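PDB 2JG5: fructose 1-phosphate kinase from Staphylococcus aureus, which probably uses ATP to phosphorylate fructose 1-phosphate to fructose 1,6-bisphosphate. Local coordinates for residues L46-V51 with D289-I294; L205-G210 with I224-E229; I232-P237 with Q271-G276; A257-G262 with E266-Q271. All coordinates share one frame; numbering follows the deposited sequence.

Contacts 1, 3 and 4 form one cluster around helix 265-280, their centres 11 to 13 Å apart. Contacts 3 and 4 use successive parts of that helix and share Gln271; contact 1 packs beside both, with Ile291 CG2 3.8 Å from Cys275 SG and Leu49 CD1 3.6 Å from Ala257 CB. Contact 2 lies about 27 Å from contact 1, centre to centre, but strands 223-226 and 230-235 are neighbours in one antiparallel sheet and tie it to contact 3. Helix 247-260, used in contact 4, begins within the sequence GSGD, consistent with the anion-hole motif of ribokinase-like enzymes; the four contacts themselves are packing between helices, loops and sheet.

Contact 1 of 4, residues L46-V51 with D289-I294; sequences LKTLDV and DAIEKI
Ile291 meets Thr48 and Leu49 where helix 38-48 of this ribokinase-like fold ends in a Schellman motif, so the flank of helix 288-295 rests against the end of another helix. Extended along its CG1 branch, Ile291 touches two methyl groups with CD1: Thr48 CG2 at 4.0 Å and Leu49 CD2 at 4.0 Å. Its shorter branch joins in, CG2 lying 4.1 Å from Leu49 CD2. The side chains of Leu49 and Ile291 cross at about a right angle. Thr48 presents its methyl because CG2 stands anti to the backbone N, while OG1 (chi1 -59°) turns back to hydrogen-bond the carbonyl O of Arg44 in its own helix. The interface is thus apolar at its centre, and the other branch of Leu49 continues onto Ala257 of helix 247-260. Glu292, next along the helix, stays beside this apolar patch, and its carboxylate forms a salt bridge with Arg288 through OE2. The guanidinium group of Arg288 also pairs with Asp50 OD2, so Arg288, at the start of helix 288-295, links that helix by charge to the end of helix 38-48. One turn beyond Ile291, Ile294 faces helix 265-280 instead, packing on Ala274, Thr277 and Ala278. Behind Leu49 the chain leaves the helix at Asp50, whose phi is 74°, while Asp50 N still bonds to Lys47 O. Leu46 O accepts two backbone bonds, from Leu49 N at 3.0 Å and Val51 N at 2.9 Å, which arrive from opposite faces of its carbonyl plane.

Contact 2 of 4, residues L205-G210 with I224-E229; sequences LLVDKG and IYIDKE
Val207 carries the helix side of this contact, one methyl meeting Ile226 in strand 223-226, the other the turn at Lys228. CG2 lies 3.8 Å from the carbonyl atom Ile226 O, and farther off it approaches the side-chain methyl Ile226 CG2 at 4.4 Å. CG1 instead reaches the turn, 4.0 Å from Lys228 N and 4.3 Å from Lys228 CB. With CG1 anti to the backbone N (chi1 -180°) and CG2 anti to the carbonyl carbon, the forked side chain spreads over the peptide backbone from Ile226 to Lys228. This is helix-on-sheet packing in the alpha/beta fold of a pfkB kinase: the last turn of helix 196-208 lies over one end of the antiparallel sheet to which strand 223-226 belongs. In the next shell, Val207 also packs on Val214 of the adjoining strand 214-217, and Ile226 is paired with Val214 through the backbone while its side chain touches Arg204. Arg204 belongs to the same helix as Val207, and its NE donates a hydrogen bond to Asp227 O, giving the helix a polar hold on the turn. On the other side of the strand, Asp227 points away from the helix and its OD1 receives a weak hydrogen bond from Tyr225 OH at 2.8 Å. At the solvent-exposed end of the contact, Asp208 OD1 and Lys228 NZ are 6.0 Å apart, a separation at which any attraction is probably only long-range. Between the two segments themselves no hydrogen bond forms, so the direct contact rests on van der Waals packing of the valine methyls, and the polar hold comes from Arg204 outside it.

Contact 3 of 4, residues I232-P237 with Q271-G276; sequences IKAVNP and QAVACG
The helical bond from Cys275 N to Gln271 O, 2.9 Å long, belongs to the turn of helix 265-280 from which Val273 faces Ala234 and Asn236 of strand 230-235 and its exit. The contact is helix-on-sheet packing in the ribokinase-like fold: helix 265-280 lies against a face of the antiparallel sheet in which strand 230-235 runs between strands 223-226 and 299-303. Val273 divides its two methyls between the two partners. CG2, anti to the carbonyl carbon, presses on the methyl of Ala234 at a CB to CG2 distance of 3.4 Å, tighter than ordinary van der Waals contact. CG1, anti to the backbone N (chi1 174°), faces Asn236 instead, 3.9 Å from its CB and 3.8 Å from its OD1. The Asn236 and Val273 side chains cross at about a right angle, and the amide oxygen meets the methyl in van der Waals contact. Ala234 is buried from a second direction by the ring of Phe269, one turn earlier on the same helix. Val235, the next residue on the strand, points away from the helix, and Asn236 turns back toward it as the strand ends. Farther along the helix, Thr277 touches Asn236, and its OG1 is hydrogen-bonded back to Val273 O in the same helix. The amide of Asn236 is placed by its first torsion, CG standing between the backbone N and the carbonyl carbon (chi1 50°). Its ND2 sends a weak but nearly straight bond, 169°, to Pro237 O at 3.4 Å.

Contact 4 of 4, residues A257-G262 with E266-Q271; sequences AGIASG and EKAFQQ
The backbones of Gly258 and Ala268 come within 4.1 Å at their CA atoms, a very close approach of helices 247-260 and 265-280, which form an alpha-alpha hairpin with a short connection. Gly258 has no side chain, and the methyl of Ala268 therefore rests directly on helix backbone. Ala268 CB lies 3.8 Å from Gly258 CA and 3.9 Å from Ile259 N. The side chain of Ile259 borders this tight spot, its CG1 at the looser distance of 4.5 Å from Ala268 CB. One turn further along helix 265-280, Gln271 reaches back across the hairpin: CG leaves anti to the backbone N (chi1 173°), and a bend at chi2 turns the amide onto the flank of helix 247-260. There NE2 packs over Gly258, 3.6 Å from its CA, and 3.9 Å from Ala257 CB. Gly258 N is near as well, but both nitrogens are donors and no bond joins them. OE1 of Gln271 is hydrogen-bonded to Lys295, and NE2 has a weak bond to Gly254 O besides one to a water. Ala257 also packs on Leu49 and Val51. The chain is turned between the helices by a Schellman motif, in which Gly262 takes positive phi and Leu263 N bonds to Gly258 O. Ser261, the first residue past the helix, keeps a backbone bond to Ala257 O. That water bridges the two segments, accepting a hydrogen bond from Gln271 NE2 at 2.6 Å and hydrogen-bonded to Ser261 OG at 2.6 Å.

Contact 1 of 4, residues L46-V51 with D289-I294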
# COMPACT_ATOMS: atom_id res chain seq x y z
N LEU A 46 17.91 3.14 -18.45
CA LEU A 46 18.02 3.72 -19.78
C LEU A 46 17.88 5.23 -19.66
O LEU A 46 18.65 5.97 -20.27
CB LEU A 46 16.97 3.15 -20.76
CG LEU A 46 17.13 1.74 -21.33
CD1 LEU A 46 15.86 1.32 -22.07
CD2 LEU A 46 18.36 1.58 -22.24
N LYS A 47 16.93 5.67 -18.82
CA LYS A 47 16.71 7.11 -18.59
C LYS A 47 17.91 7.85 -18.00
O LYS A 47 18.28 8.92 -18.49
CB LYS A 47 15.48 7.34 -17.70
CG LYS A 47 15.05 8.80 -17.62
CD LYS A 47 14.66 9.33 -19.00
CE LYS A 47 14.70 10.85 -19.06
NZ LYS A 47 14.10 11.31 -20.35
N THR A 48 18.49 7.27 -16.94
CA THR A 48 19.76 7.72 -16.34
C THR A 48 20.86 7.86 -17.41
O THR A 48 21.77 8.68 -17.28
CB THR A 48 20.20 6.71 -15.23
OG1 THR A 48 19.20 6.63 -14.21
CG2 THR A 48 21.50 7.11 -14.59
N LEU A 49 20.77 7.06 -18.48
CA LEU A 49 21.75 7.06 -19.55
C LEU A 49 21.34 7.94 -20.72
O LEU A 49 22.04 8.00 -21.73
CB LEU A 49 22.02 5.63 -20.05
CG LEU A 49 22.63 4.64 -19.04
CD1 LEU A 49 22.47 3.20 -19.54
CD2 LEU A 49 24.10 4.97 -18.78
N ASP A 50 20.22 8.64 -20.56
CA ASP A 50 19.71 9.57 -21.58
C ASP A 50 19.11 8.85 -22.78
O ASP A 50 19.26 9.29 -23.92
CB ASP A 50 20.81 10.55 -22.06
CG ASP A 50 21.22 11.55 -21.00
OD1 ASP A 50 20.33 12.06 -20.27
OD2 ASP A 50 22.43 11.85 -20.90
N VAL A 51 18.43 7.74 -22.53
CA VAL A 51 17.86 6.96 -23.61
C VAL A 51 16.39 6.73 -23.35
O VAL A 51 16.01 6.19 -22.30
CB VAL A 51 18.61 5.62 -23.86
CG1 VAL A 51 17.91 4.80 -24.94
CG2 VAL A 51 20.06 5.89 -24.30
N ASP A 289 26.78 9.34 -12.84
CA ASP A 289 28.18 9.54 -12.47
C ASP A 289 28.83 8.31 -11.85
O ASP A 289 30.04 8.12 -11.99
CB ASP A 289 28.35 10.75 -11.53
CG ASP A 289 28.03 12.06 -12.22
OD1 ASP A 289 27.56 12.04 -13.38
OD2 ASP A 289 28.25 13.12 -11.59
N ALA A 290 28.04 7.49 -11.17
CA ALA A 290 28.53 6.21 -10.66
C ALA A 290 28.84 5.26 -11.81
O ALA A 290 29.84 4.55 -11.80
CB ALA A 290 27.53 5.58 -9.69
N ILE A 291 27.97 5.27 -12.82
CA ILE A 291 28.12 4.44 -14.00
C ILE A 291 29.38 4.81 -14.78
O ILE A 291 30.18 3.93 -15.11
CB ILE A 291 26.86 4.51 -14.92
CG1 ILE A 291 25.66 3.84 -14.25
CG2 ILE A 291 27.16 3.90 -16.31
CD1 ILE A 291 24.29 4.20 -14.86
N GLU A 292 29.56 6.10 -15.06
CA GLU A 292 30.70 6.60 -15.83
C GLU A 292 32.01 6.37 -15.11
O GLU A 292 33.00 5.95 -15.71
CB GLU A 292 30.55 8.09 -16.14
CG GLU A 292 29.33 8.43 -16.97
CD GLU A 292 29.26 7.66 -18.28
OE1 GLU A 292 30.32 7.35 -18.85
OE2 GLU A 292 28.13 7.38 -18.74
N LYS A 293 32.01 6.65 -13.81
CA LYS A 293 33.15 6.39 -12.94
C LYS A 293 33.55 4.93 -13.06
O LYS A 293 34.73 4.63 -13.22
CB LYS A 293 32.78 6.70 -11.49
CG LYS A 293 33.92 6.61 -10.48
CD LYS A 293 33.63 7.51 -9.27
CE LYS A 293 33.77 9.01 -9.62
NZ LYS A 293 33.42 9.91 -8.49
N ILE A 294 32.56 4.04 -13.03
CA ILE A 294 32.82 2.60 -12.99
C ILE A 294 33.28 2.00 -14.33
O ILE A 294 34.12 1.11 -14.32
CB ILE A 294 31.63 1.82 -12.36
CG1 ILE A 294 31.60 2.08 -10.85
CG2 ILE A 294 31.73 0.32 -12.67
CD1 ILE A 294 30.83 1.08 -10.05

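Contact 2 of 4, residues L205-G210 with I224-E229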
# COMPACT_ATOMS: atom_id res chain seq x y z
N LEU A 205 26.50 -22.29 -27.79
CA LEU A 205 25.52 -23.32 -28.13
C LEU A 205 24.11 -22.72 -28.08
O LEU A 205 23.24 -23.10 -28.85
CB LEU A 205 25.65 -24.53 -27.20
CG LEU A 205 26.96 -25.34 -27.28
CD1 LEU A 205 27.05 -26.31 -26.13
CD2 LEU A 205 27.11 -26.08 -28.61
N LEU A 206 23.92 -21.76 -27.20
CA LEU A 206 22.68 -21.00 -27.12
C LEU A 206 22.48 -20.10 -28.34
O LEU A 206 21.37 -19.96 -28.84
CB LEU A 206 22.64 -20.17 -25.84
CG LEU A 206 22.41 -20.97 -24.56
CD1 LEU A 206 22.67 -20.09 -23.35
CD2 LEU A 206 20.99 -21.57 -24.53
N VAL A 207 23.57 -19.51 -28.81
CA VAL A 207 23.61 -18.76 -30.07
C VAL A 207 23.30 -19.67 -31.28
O VAL A 207 22.70 -19.21 -32.27
CB VAL A 207 24.99 -18.05 -30.24
CG1 VAL A 207 25.06 -17.26 -31.54
CG2 VAL A 207 25.26 -17.12 -29.07
N ASP A 208 23.68 -20.94 -31.20
CA ASP A 208 23.32 -21.91 -32.25
C ASP A 208 21.83 -22.22 -32.25
O ASP A 208 21.23 -22.41 -33.32
CB ASP A 208 24.12 -23.21 -32.09
CG ASP A 208 25.60 -23.03 -32.35
OD1 ASP A 208 25.98 -22.04 -33.02
OD2 ASP A 208 26.39 -23.88 -31.90
N LYS A 209 21.23 -22.26 -31.06
CA LYS A 209 19.80 -22.54 -30.91
C LYS A 209 18.92 -21.36 -31.33
O LYS A 209 17.70 -21.51 -31.45
CB LYS A 209 19.46 -22.99 -29.48
CG LYS A 209 20.50 -23.91 -28.85
CD LYS A 209 19.88 -25.06 -28.10
CE LYS A 209 19.79 -26.30 -28.98
NZ LYS A 209 19.03 -27.40 -28.33
N GLY A 210 19.52 -20.19 -31.55
CA GLY A 210 18.79 -19.02 -32.03
C GLY A 210 19.15 -17.65 -31.50
O GLY A 210 18.91 -16.66 -32.19
N ILE A 224 30.33 -12.37 -19.31
CA ILE A 224 30.84 -12.74 -20.62
C ILE A 224 29.78 -12.53 -21.69
O ILE A 224 28.64 -12.99 -21.56
CB ILE A 224 31.39 -14.19 -20.66
CG1 ILE A 224 32.59 -14.31 -19.72
CG2 ILE A 224 31.75 -14.59 -22.10
CD1 ILE A 224 33.13 -15.68 -19.54
N TYR A 225 30.16 -11.81 -22.73
CA TYR A 225 29.32 -11.64 -23.90
C TYR A 225 29.73 -12.70 -24.91
O TYR A 225 30.93 -12.89 -25.14
CB TYR A 225 29.49 -10.23 -24.48
CG TYR A 225 28.85 -10.05 -25.83
CD1 TYR A 225 27.54 -9.56 -25.95
CD2 TYR A 225 29.53 -10.41 -26.99
CE1 TYR A 225 26.95 -9.41 -27.19
CE2 TYR A 225 28.94 -10.27 -28.24
CZ TYR A 225 27.66 -9.77 -28.33
OH TYR A 225 27.10 -9.63 -29.57
N ILE A 226 28.75 -13.39 -25.49
CA ILE A 226 29.03 -14.38 -26.53
C ILE A 226 28.24 -14.12 -27.82
O ILE A 226 27.01 -13.97 -27.79
CB ILE A 226 28.78 -15.86 -26.07
CG1 ILE A 226 29.47 -16.17 -24.74
CG2 ILE A 226 29.22 -16.85 -27.14
CD1 ILE A 226 28.62 -15.91 -23.51
N ASP A 227 28.97 -14.11 -28.94
CA ASP A 227 28.47 -13.87 -30.30
C ASP A 227 28.72 -15.12 -31.12
O ASP A 227 29.37 -16.05 -30.65
CB ASP A 227 29.36 -12.79 -30.92
CG ASP A 227 28.59 -11.70 -31.57
OD1 ASP A 227 27.34 -11.68 -31.42
OD2 ASP A 227 29.24 -10.86 -32.21
N LYS A 228 28.27 -15.11 -32.38
CA LYS A 228 28.68 -16.14 -33.35
C LYS A 228 30.15 -15.92 -33.75
O LYS A 228 30.86 -16.87 -34.09
CB LYS A 228 27.79 -16.12 -34.60
CG LYS A 228 27.92 -17.34 -35.53
CD LYS A 228 27.26 -17.08 -36.90
CE LYS A 228 27.79 -18.01 -38.02
NZ LYS A 228 26.97 -19.24 -38.27
N GLU A 229 30.60 -14.67 -33.68
CA GLU A 229 31.92 -14.30 -34.19
C GLU A 229 32.95 -13.91 -33.11
O GLU A 229 34.15 -13.90 -33.39
CB GLU A 229 31.79 -13.21 -35.27
CG GLU A 229 31.04 -11.94 -34.84
CD GLU A 229 30.60 -11.05 -36.02
OE1 GLU A 229 31.27 -11.05 -37.09
OE2 GLU A 229 29.57 -10.34 -35.86

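Contact 3 of 4, residues I232-P237 with Q271-G276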
# COMPACT_ATOMS: atom_id res chain seq x y z
N ILE A 232 33.50 -11.91 -25.31
CA ILE A 232 34.18 -10.84 -24.59
C ILE A 232 34.10 -11.05 -23.08
O ILE A 232 33.08 -11.49 -22.54
CB ILE A 232 33.62 -9.44 -24.98
CG1 ILE A 232 33.74 -9.21 -26.49
CG2 ILE A 232 34.35 -8.30 -24.22
CD1 ILE A 232 32.62 -8.41 -27.08
N LYS A 233 35.20 -10.73 -22.41
CA LYS A 233 35.24 -10.81 -20.96
C LYS A 233 35.25 -9.42 -20.34
O LYS A 233 36.13 -8.60 -20.64
CB LYS A 233 36.44 -11.64 -20.48
CG LYS A 233 36.53 -11.79 -18.96
CD LYS A 233 35.35 -12.57 -18.38
CE LYS A 233 35.31 -12.48 -16.87
NZ LYS A 233 36.31 -13.38 -16.21
N ALA A 234 34.25 -9.16 -19.51
CA ALA A 234 34.22 -7.95 -18.70
C ALA A 234 34.58 -8.29 -17.26
O ALA A 234 34.13 -9.30 -16.71
CB ALA A 234 32.87 -7.29 -18.77
N VAL A 235 35.42 -7.45 -16.66
CA VAL A 235 35.79 -7.61 -15.27
C VAL A 235 35.53 -6.28 -14.55
O VAL A 235 36.11 -5.25 -14.90
CB VAL A 235 37.27 -8.06 -15.14
CG1 VAL A 235 37.84 -7.72 -13.79
CG2 VAL A 235 37.42 -9.56 -15.42
N ASN A 236 34.64 -6.31 -13.56
CA ASN A 236 34.31 -5.09 -12.83
C ASN A 236 35.18 -4.87 -11.60
O ASN A 236 35.73 -5.84 -11.05
CB ASN A 236 32.80 -5.05 -12.47
CG ASN A 236 32.30 -6.33 -11.80
OD1 ASN A 236 31.59 -7.12 -12.42
ND2 ASN A 236 32.65 -6.52 -10.54
N PRO A 237 35.33 -3.60 -11.16
CA PRO A 237 36.10 -3.34 -9.94
C PRO A 237 35.47 -4.03 -8.73
O PRO A 237 34.25 -4.18 -8.66
CB PRO A 237 36.01 -1.81 -9.79
CG PRO A 237 34.82 -1.42 -10.57
CD PRO A 237 34.79 -2.36 -11.73
N GLN A 271 29.68 -0.75 -20.82
CA GLN A 271 28.63 0.08 -20.23
C GLN A 271 27.63 -0.78 -19.44
O GLN A 271 27.23 -0.42 -18.33
CB GLN A 271 27.90 0.88 -21.33
CG GLN A 271 26.67 1.65 -20.86
CD GLN A 271 26.48 2.93 -21.63
OE1 GLN A 271 27.11 3.94 -21.32
NE2 GLN A 271 25.61 2.91 -22.63
N ALA A 272 27.27 -1.93 -20.01
CA ALA A 272 26.36 -2.89 -19.41
C ALA A 272 26.86 -3.36 -18.04
O ALA A 272 26.10 -3.32 -17.06
CB ALA A 272 26.15 -4.06 -20.34
N VAL A 273 28.12 -3.78 -17.97
CA VAL A 273 28.74 -4.26 -16.73
C VAL A 273 28.94 -3.13 -15.70
O VAL A 273 28.72 -3.33 -14.49
CB VAL A 273 30.05 -5.07 -17.00
CG1 VAL A 273 30.74 -5.43 -15.71
CG2 VAL A 273 29.72 -6.36 -17.77
N ALA A 274 29.33 -1.95 -16.17
CA ALA A 274 29.43 -0.77 -15.31
C ALA A 274 28.10 -0.48 -14.63
O ALA A 274 28.07 -0.23 -13.42
CB ALA A 274 29.89 0.46 -16.10
N CYS A 275 27.02 -0.50 -15.40
CA CYS A 275 25.67 -0.27 -14.86
C CYS A 275 25.26 -1.23 -13.75
O CYS A 275 24.81 -0.79 -12.68
CB CYS A 275 24.64 -0.33 -15.99
SG CYS A 275 24.81 1.02 -17.13
N GLY A 276 25.44 -2.53 -13.99
CA GLY A 276 25.11 -3.57 -13.03
C GLY A 276 25.98 -3.50 -11.79
O GLY A 276 25.53 -3.81 -10.68

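Contact 4 of 4, residues A257-G262 with E266-Q271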
# COMPACT_ATOMS: atom_id res chain seq x y z
N ALA A 257 21.23 0.54 -24.14
CA ALA A 257 21.56 1.96 -24.34
C ALA A 257 22.79 2.13 -25.23
O ALA A 257 22.80 3.00 -26.09
CB ALA A 257 21.77 2.66 -23.03
N GLY A 258 23.81 1.29 -25.00
CA GLY A 258 25.03 1.27 -25.81
C GLY A 258 24.75 1.04 -27.29
O GLY A 258 25.14 1.86 -28.12
N ILE A 259 24.04 -0.05 -27.60
CA ILE A 259 23.66 -0.39 -28.98
C ILE A 259 22.80 0.72 -29.59
O ILE A 259 23.03 1.17 -30.71
CB ILE A 259 22.85 -1.72 -29.04
CG1 ILE A 259 23.63 -2.90 -28.47
CG2 ILE A 259 22.40 -2.05 -30.48
CD1 ILE A 259 22.73 -4.05 -28.01
N ALA A 260 21.79 1.15 -28.84
CA ALA A 260 20.90 2.21 -29.26
C ALA A 260 21.64 3.51 -29.58
O ALA A 260 21.30 4.20 -30.53
CB ALA A 260 19.84 2.43 -28.20
N SER A 261 22.67 3.83 -28.80
CA SER A 261 23.37 5.10 -28.95
C SER A 261 24.69 5.00 -29.75
O SER A 261 25.54 5.88 -29.67
CB SER A 261 23.57 5.77 -27.59
OG SER A 261 24.62 5.15 -26.87
N GLY A 262 24.84 3.93 -30.53
CA GLY A 262 25.93 3.83 -31.50
C GLY A 262 27.26 3.27 -31.01
O GLY A 262 28.24 3.31 -31.75
N GLU A 266 31.61 -4.11 -27.82
CA GLU A 266 32.56 -4.11 -26.70
C GLU A 266 32.28 -3.01 -25.67
O GLU A 266 32.24 -3.27 -24.47
CB GLU A 266 34.01 -3.98 -27.19
CG GLU A 266 34.58 -5.20 -27.89
CD GLU A 266 34.28 -5.23 -29.39
OE1 GLU A 266 33.58 -4.33 -29.91
OE2 GLU A 266 34.77 -6.17 -30.07
N LYS A 267 32.12 -1.78 -26.15
CA LYS A 267 31.89 -0.66 -25.26
C LYS A 267 30.49 -0.67 -24.67
O LYS A 267 30.31 -0.29 -23.51
CB LYS A 267 32.19 0.66 -25.98
CG LYS A 267 33.67 0.86 -26.27
CD LYS A 267 34.39 1.39 -25.05
CE LYS A 267 35.89 1.26 -25.19
NZ LYS A 267 36.53 2.30 -24.36
N ALA A 268 29.52 -1.11 -25.47
CA ALA A 268 28.14 -1.30 -25.00
C ALA A 268 28.12 -2.30 -23.85
O ALA A 268 27.45 -2.09 -22.84
CB ALA A 268 27.25 -1.76 -26.12
N PHE A 269 28.89 -3.38 -24.02
CA PHE A 269 29.02 -4.43 -23.01
C PHE A 269 29.71 -3.89 -21.76
O PHE A 269 29.23 -4.11 -20.64
CB PHE A 269 29.78 -5.63 -23.59
CG PHE A 269 29.92 -6.80 -22.64
CD1 PHE A 269 28.81 -7.34 -21.98
CD2 PHE A 269 31.17 -7.39 -22.44
CE1 PHE A 269 28.95 -8.43 -21.11
CE2 PHE A 269 31.31 -8.50 -21.59
CZ PHE A 269 30.20 -9.01 -20.92
N GLN A 270 30.81 -3.16 -21.95
CA GLN A 270 31.47 -2.42 -20.87
C GLN A 270 30.48 -1.53 -20.09
O GLN A 270 30.47 -1.55 -18.85
CB GLN A 270 32.60 -1.55 -21.43
CG GLN A 270 33.55 -1.04 -20.38
CD GLN A 270 34.44 0.07 -20.90
OE1 GLN A 270 34.02 0.90 -21.71
NE2 GLN A 270 35.67 0.09 -20.42
N GLN A 271 29.68 -0.75 -20.82
CA GLN A 271 28.63 0.08 -20.23
C GLN A 271 27.63 -0.78 -19.44
O GLN A 271 27.23 -0.42 -18.33
CB GLN A 271 27.90 0.88 -21.33
CG GLN A 271 26.67 1.65 -20.86
CD GLN A 271 26.48 2.93 -21.63
OE1 GLN A 271 27.11 3.94 -21.32
NE2 GLN A 271 25.61 2.91 -22.63
O HOH W 1 24.73 4.72 -24.33